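Long-range contacts in Exo-poly-alpha-D-galacturonosidase (Thermotoga maritima, PDB 3JUR), which is a glycoside hydrolase family 28 enzyme, probably hydrolysing polygalacturonate as an exopolygalacturonase: residues C198-V203 with S221-I226; G259-V264 with G298-S303. One frame throughout, in Å; residues are numbered along the deposited sequence.

Contact 1 of 2, residues C198-V203 with S221-I226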
loop_
_atom_site.group_PDB
_atom_site.type_symbol
_atom_site.label_atom_id
_atom_site.label_comp_id
_atom_site.label_asym_id
_atom_site.label_seq_id
_atom_site.Cartn_x
_atom_site.Cartn_y
_atom_site.Cartn_z
ATOM N N CYS D 198 6.677 40.069 -31.088
ATOM C CA CYS D 198 7.825 40.750 -30.502
ATOM C C CYS D 198 8.989 39.798 -30.261
ATOM O O CYS D 198 8.799 38.592 -30.140
ATOM C CB CYS D 198 7.433 41.435 -29.191
ATOM S SG CYS D 198 6.237 42.752 -29.382
ATOM N N ARG D 199 10.188 40.368 -30.189
ATOM C CA ARG D 199 11.411 39.643 -29.870
ATOM C C ARG D 199 12.066 40.266 -28.646
ATOM O O ARG D 199 12.088 41.492 -28.515
ATOM C CB ARG D 199 12.390 39.722 -31.046
ATOM C CG ARG D 199 12.561 38.428 -31.821
ATOM C CD ARG D 199 13.462 38.612 -33.051
ATOM N NE ARG D 199 14.753 39.223 -32.728
ATOM C CZ ARG D 199 15.772 39.359 -33.582
ATOM N NH1 ARG D 199 15.676 38.915 -34.831
ATOM N NH2 ARG D 199 16.900 39.938 -33.183
ATOM N N ASN D 200 12.624 39.425 -27.772
ATOM C CA ASN D 200 13.389 39.871 -26.593
ATOM C C ASN D 200 12.533 40.691 -25.635
ATOM O O ASN D 200 12.611 41.930 -25.603
ATOM C CB ASN D 200 14.649 40.665 -26.984
ATOM C CG ASN D 200 15.449 40.005 -28.091
ATOM O OD1 ASN D 200 15.372 38.796 -28.295
ATOM N ND2 ASN D 200 16.220 40.804 -28.817
ATOM N N VAL D 201 11.721 39.990 -24.857
ATOM C CA VAL D 201 10.753 40.618 -23.975
ATOM C C VAL D 201 10.969 40.116 -22.557
ATOM O O VAL D 201 11.171 38.920 -22.337
ATOM C CB VAL D 201 9.301 40.318 -24.435
ATOM C CG1 VAL D 201 8.293 40.747 -23.382
ATOM C CG2 VAL D 201 9.003 41.000 -25.771
ATOM N N LEU D 202 10.934 41.039 -21.604
ATOM C CA LEU D 202 11.059 40.708 -20.191
ATOM C C LEU D 202 9.918 41.344 -19.409
ATOM O O LEU D 202 9.635 42.521 -19.581
ATOM C CB LEU D 202 12.409 41.198 -19.652
ATOM C CG LEU D 202 12.673 41.191 -18.143
ATOM C CD1 LEU D 202 12.663 39.781 -17.579
ATOM C CD2 LEU D 202 14.000 41.871 -17.836
ATOM N N VAL D 203 9.256 40.555 -18.570
ATOM C CA VAL D 203 8.311 41.083 -17.592
ATOM C C VAL D 203 8.733 40.553 -16.228
ATOM O O VAL D 203 8.788 39.330 -16.018
ATOM C CB VAL D 203 6.842 40.650 -17.875
ATOM C CG1 VAL D 203 5.891 41.174 -16.776
ATOM C CG2 VAL D 203 6.383 41.110 -19.254
ATOM N N SER D 221 5.615 35.576 -30.444
ATOM C CA SER D 221 6.798 36.220 -29.904
ATOM C C SER D 221 7.891 35.204 -29.602
ATOM O O SER D 221 7.621 34.015 -29.392
ATOM C CB SER D 221 6.439 37.011 -28.644
ATOM O OG SER D 221 5.647 38.138 -28.981
ATOM N N GLU D 222 9.125 35.694 -29.569
ATOM C CA GLU D 222 10.286 34.846 -29.361
ATOM C C GLU D 222 11.246 35.474 -28.355
ATOM O O GLU D 222 11.454 36.696 -28.355
ATOM C CB GLU D 222 10.989 34.609 -30.696
ATOM C CG GLU D 222 11.925 33.434 -30.697
ATOM C CD GLU D 222 12.364 33.046 -32.094
ATOM O OE1 GLU D 222 11.490 32.946 -32.985
ATOM O OE2 GLU D 222 13.581 32.839 -32.293
ATOM N N ASN D 223 11.831 34.625 -27.513
ATOM C CA ASN D 223 12.704 35.051 -26.415
ATOM C C ASN D 223 11.963 35.922 -25.395
ATOM O O ASN D 223 12.167 37.143 -25.311
ATOM C CB ASN D 223 13.983 35.725 -26.934
ATOM C CG ASN D 223 14.915 36.146 -25.816
ATOM O OD1 ASN D 223 14.814 35.657 -24.694
ATOM N ND2 ASN D 223 15.833 37.060 -26.118
ATOM N N VAL D 224 11.100 35.272 -24.616
ATOM C CA VAL D 224 10.279 35.957 -23.630
ATOM C C VAL D 224 10.592 35.416 -22.224
ATOM O O VAL D 224 10.610 34.198 -22.007
ATOM C CB VAL D 224 8.764 35.803 -23.962
ATOM C CG1 VAL D 224 7.898 36.590 -22.984
ATOM C CG2 VAL D 224 8.470 36.220 -25.408
ATOM N N ILE D 225 10.867 36.327 -21.292
ATOM C CA ILE D 225 11.107 35.979 -19.891
ATOM C C ILE D 225 10.055 36.658 -19.002
ATOM O O ILE D 225 9.877 37.877 -19.045
ATOM C CB ILE D 225 12.533 36.390 -19.422
ATOM C CG1 ILE D 225 13.607 35.640 -20.212
ATOM C CG2 ILE D 225 12.714 36.153 -17.927
ATOM C CD1 ILE D 225 15.009 36.272 -20.118
ATOM N N ILE D 226 9.349 35.855 -18.216
ATOM C CA ILE D 226 8.446 36.381 -17.199
ATOM C C ILE D 226 8.874 35.768 -15.879
ATOM O O ILE D 226 8.869 34.543 -15.704
ATOM C CB ILE D 226 6.972 36.091 -17.520
ATOM C CG1 ILE D 226 6.601 36.699 -18.875
ATOM C CG2 ILE D 226 6.055 36.670 -16.437
ATOM C CD1 ILE D 226 5.484 35.974 -19.580
#
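Asn200 and Asn223 meet through their side chains where each chain turns a corner. With CG anti to the backbone N (chi1 -179°), the amide of Asn223 turns to Asn200. Its CB lies 3.6 Å from Asn200 OD1. CG comes 3.7 Å from the same Asn200 OD1, and Asn223 ND2 donates to it at 2.8 Å. The donor sits above the carbonyl plane of Asn200, not on a lone pair, and the two amide planes are turned 65° apart. Asn223 OD1 accepts from Arg19 N, while Asn200 ND2 passes the chain of bonds on to Asn124 OD1. Both amides are thus fixed in rotation.

Beyond the corner the strands 201-203 and 224-226 run parallel, 4.7 Å apart. Val201 O takes Ile225 N at 2.8 Å, and Ile225 O takes Val203 N. Leu202 CD1 rests on Ile225 CG2 at 3.6 Å. On the other face Val201 and Val224 lie side by side, pointing the same way. Before the corner, Ser221 OG accepts from Cys198 N at 3.0 Å and is also bonded to Val219 O. Asparagines stacked at one corner and bonded from coil to coil (Asn124, Asn200, Asn223) form an asparagine ladder, typical of parallel beta-helices.

Contact 2 of 2, residues G259-V264 with G298-S303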
loop_
_atom_site.group_PDB
_atom_site.type_symbol
_atom_site.label_atom_id
_atom_site.label_comp_id
_atom_site.label_asym_id
_atom_site.label_seq_id
_atom_site.Cartn_x
_atom_site.Cartn_y
_atom_site.Cartn_z
ATOM N N GLY D 259 -8.366 33.543 -12.094
ATOM C CA GLY D 259 -9.789 33.261 -12.261
ATOM C C GLY D 259 -10.059 32.139 -13.245
ATOM O O GLY D 259 -11.148 31.582 -13.273
ATOM N N ASP D 260 -9.066 31.808 -14.059
ATOM C CA ASP D 260 -9.182 30.696 -14.990
ATOM C C ASP D 260 -7.859 29.933 -14.956
ATOM O O ASP D 260 -7.216 29.850 -13.904
ATOM C CB ASP D 260 -9.526 31.228 -16.389
ATOM C CG ASP D 260 -10.328 30.238 -17.225
ATOM O OD1 ASP D 260 -9.724 29.285 -17.768
ATOM O OD2 ASP D 260 -11.561 30.424 -17.361
ATOM N N ASP D 261 -7.438 29.382 -16.090
ATOM C CA ASP D 261 -6.158 28.677 -16.175
ATOM C C ASP D 261 -4.986 29.585 -15.774
ATOM O O ASP D 261 -4.956 30.765 -16.143
ATOM C CB ASP D 261 -5.965 28.147 -17.592
ATOM C CG ASP D 261 -7.049 27.151 -18.001
ATOM O OD1 ASP D 261 -7.404 26.288 -17.174
ATOM O OD2 ASP D 261 -7.542 27.233 -19.149
ATOM N N SER D 262 -4.024 29.049 -15.022
ATOM C CA SER D 262 -2.919 29.877 -14.521
ATOM C C SER D 262 -1.840 30.119 -15.581
ATOM O O SER D 262 -1.588 31.263 -15.968
ATOM C CB SER D 262 -2.318 29.281 -13.248
ATOM O OG SER D 262 -3.234 29.355 -12.172
ATOM N N VAL D 263 -1.198 29.050 -16.038
ATOM C CA VAL D 263 -0.270 29.129 -17.160
ATOM C C VAL D 263 -0.849 28.255 -18.273
ATOM O O VAL D 263 -0.998 27.042 -18.100
ATOM C CB VAL D 263 1.149 28.663 -16.764
ATOM C CG1 VAL D 263 2.091 28.665 -17.979
ATOM C CG2 VAL D 263 1.699 29.538 -15.654
ATOM N N VAL D 264 -1.180 28.887 -19.402
ATOM C CA VAL D 264 -1.919 28.239 -20.487
ATOM C C VAL D 264 -1.213 28.410 -21.809
ATOM O O VAL D 264 -1.148 29.516 -22.331
ATOM C CB VAL D 264 -3.302 28.886 -20.732
ATOM C CG1 VAL D 264 -4.322 27.817 -21.029
ATOM C CG2 VAL D 264 -3.720 29.791 -19.582
ATOM N N GLY D 298 -3.109 24.387 -13.218
ATOM C CA GLY D 298 -1.773 24.891 -12.916
ATOM C C GLY D 298 -0.958 25.071 -14.183
ATOM O O GLY D 298 -0.497 26.176 -14.485
ATOM N N LEU D 299 -0.765 23.967 -14.905
ATOM C CA LEU D 299 -0.175 23.989 -16.238
ATOM C C LEU D 299 -1.193 23.459 -17.231
ATOM O O LEU D 299 -1.620 22.301 -17.140
ATOM C CB LEU D 299 1.108 23.156 -16.322
ATOM C CG LEU D 299 1.747 23.359 -17.711
ATOM C CD1 LEU D 299 2.624 24.638 -17.765
ATOM C CD2 LEU D 299 2.500 22.158 -18.190
ATOM N N VAL D 300 -1.567 24.305 -18.189
ATOM C CA VAL D 300 -2.641 23.988 -19.113
ATOM C C VAL D 300 -2.164 24.094 -20.563
ATOM O O VAL D 300 -1.395 24.997 -20.908
ATOM C CB VAL D 300 -3.873 24.892 -18.854
ATOM C CG1 VAL D 300 -5.075 24.473 -19.707
ATOM C CG2 VAL D 300 -4.257 24.844 -17.394
ATOM N N ILE D 301 -2.584 23.143 -21.395
ATOM C CA ILE D 301 -2.363 23.241 -22.838
ATOM C C ILE D 301 -3.737 23.291 -23.520
ATOM O O ILE D 301 -4.607 22.464 -23.224
ATOM C CB ILE D 301 -1.513 22.057 -23.427
ATOM C CG1 ILE D 301 -0.335 21.639 -22.523
ATOM C CG2 ILE D 301 -1.036 22.394 -24.840
ATOM C CD1 ILE D 301 0.776 22.663 -22.366
ATOM N N GLY D 302 -3.934 24.273 -24.405
ATOM C CA GLY D 302 -5.189 24.418 -25.151
ATOM C C GLY D 302 -6.192 25.365 -24.507
ATOM O O GLY D 302 -5.864 26.047 -23.536
ATOM N N SER D 303 -7.427 25.408 -25.010
ATOM C CA SER D 303 -7.910 24.535 -26.090
ATOM C C SER D 303 -7.523 25.043 -27.476
ATOM O O SER D 303 -7.652 24.327 -28.469
ATOM C CB SER D 303 -9.427 24.415 -26.022
ATOM O OG SER D 303 -10.043 25.607 -26.493
#
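Val263 and Val264 pair in parallel with Leu299 and Val300: Val300 N donates to Val263 O at 2.8 Å, and Val263 N makes only a weak bond to Gly298 O at 3.3 Å. The alpha carbons draw together along the pair, to 4.5 Å between Val264 CA and Val300 CA.

Val300 carries most of the side-chain contact. Its two methyls lie against the carboxylate of Asp261, which crosses it at about a right angle. CG2 is 3.5 Å from Asp261 OD1, and CG1 is 3.7 Å from Asp261 OD2. With CG1 anti to the backbone N (chi1 -174°), that methyl also touches Val264 CG1, and it meets both Asp261 and Val264 on the side facing the other strand. Val264 CG1 comes within 3.4 Å of Gly302 O, which accepts a hydrogen bond from Lys266 NZ.

The pair belongs to one face of the parallel beta-helix, and strand 327-329 continues it beyond Val300. Asp260 and Asp261 match the paired aspartates of the family 28 active-site signature, and His296, Arg327 and Lys329 lie close by, consistent with the catalytic cleft. Asp261 OD1 forms a salt bridge with Arg327 and OD2 one with Lys329, so both oxygens are engaged. Replacing Asp261 with an alanine would probably leave Arg327 and Lys329 without their shared carboxylate and uncover the methyls of Val300.

Asp260 OD1 accepts from the backbone N of Asp261. On the opposite face of the strands, Val263 CG1 meets Leu299 CD1 at 4.1 Å, and both residues pack on Val285.

Contact 1 and contact 2 follow one another along the chain and both join parallel strands of the same beta-helix. Their centres are 19 Å apart. Their nearest atoms are about 8 Å apart, so they do not touch. Ile241 touches both: the side chain of Ile226 in contact 1 packs on it, and its backbone bonds to Ser262 and Val264 in contact 2. The two differ in setting. Contact 1 stacks a corner with its asparagine ladder and packs partly against the N-terminal region through Val18, Arg19 and Pro21. Contact 2 carries the acidic residues of the probable active site, next to Asp239 and His296.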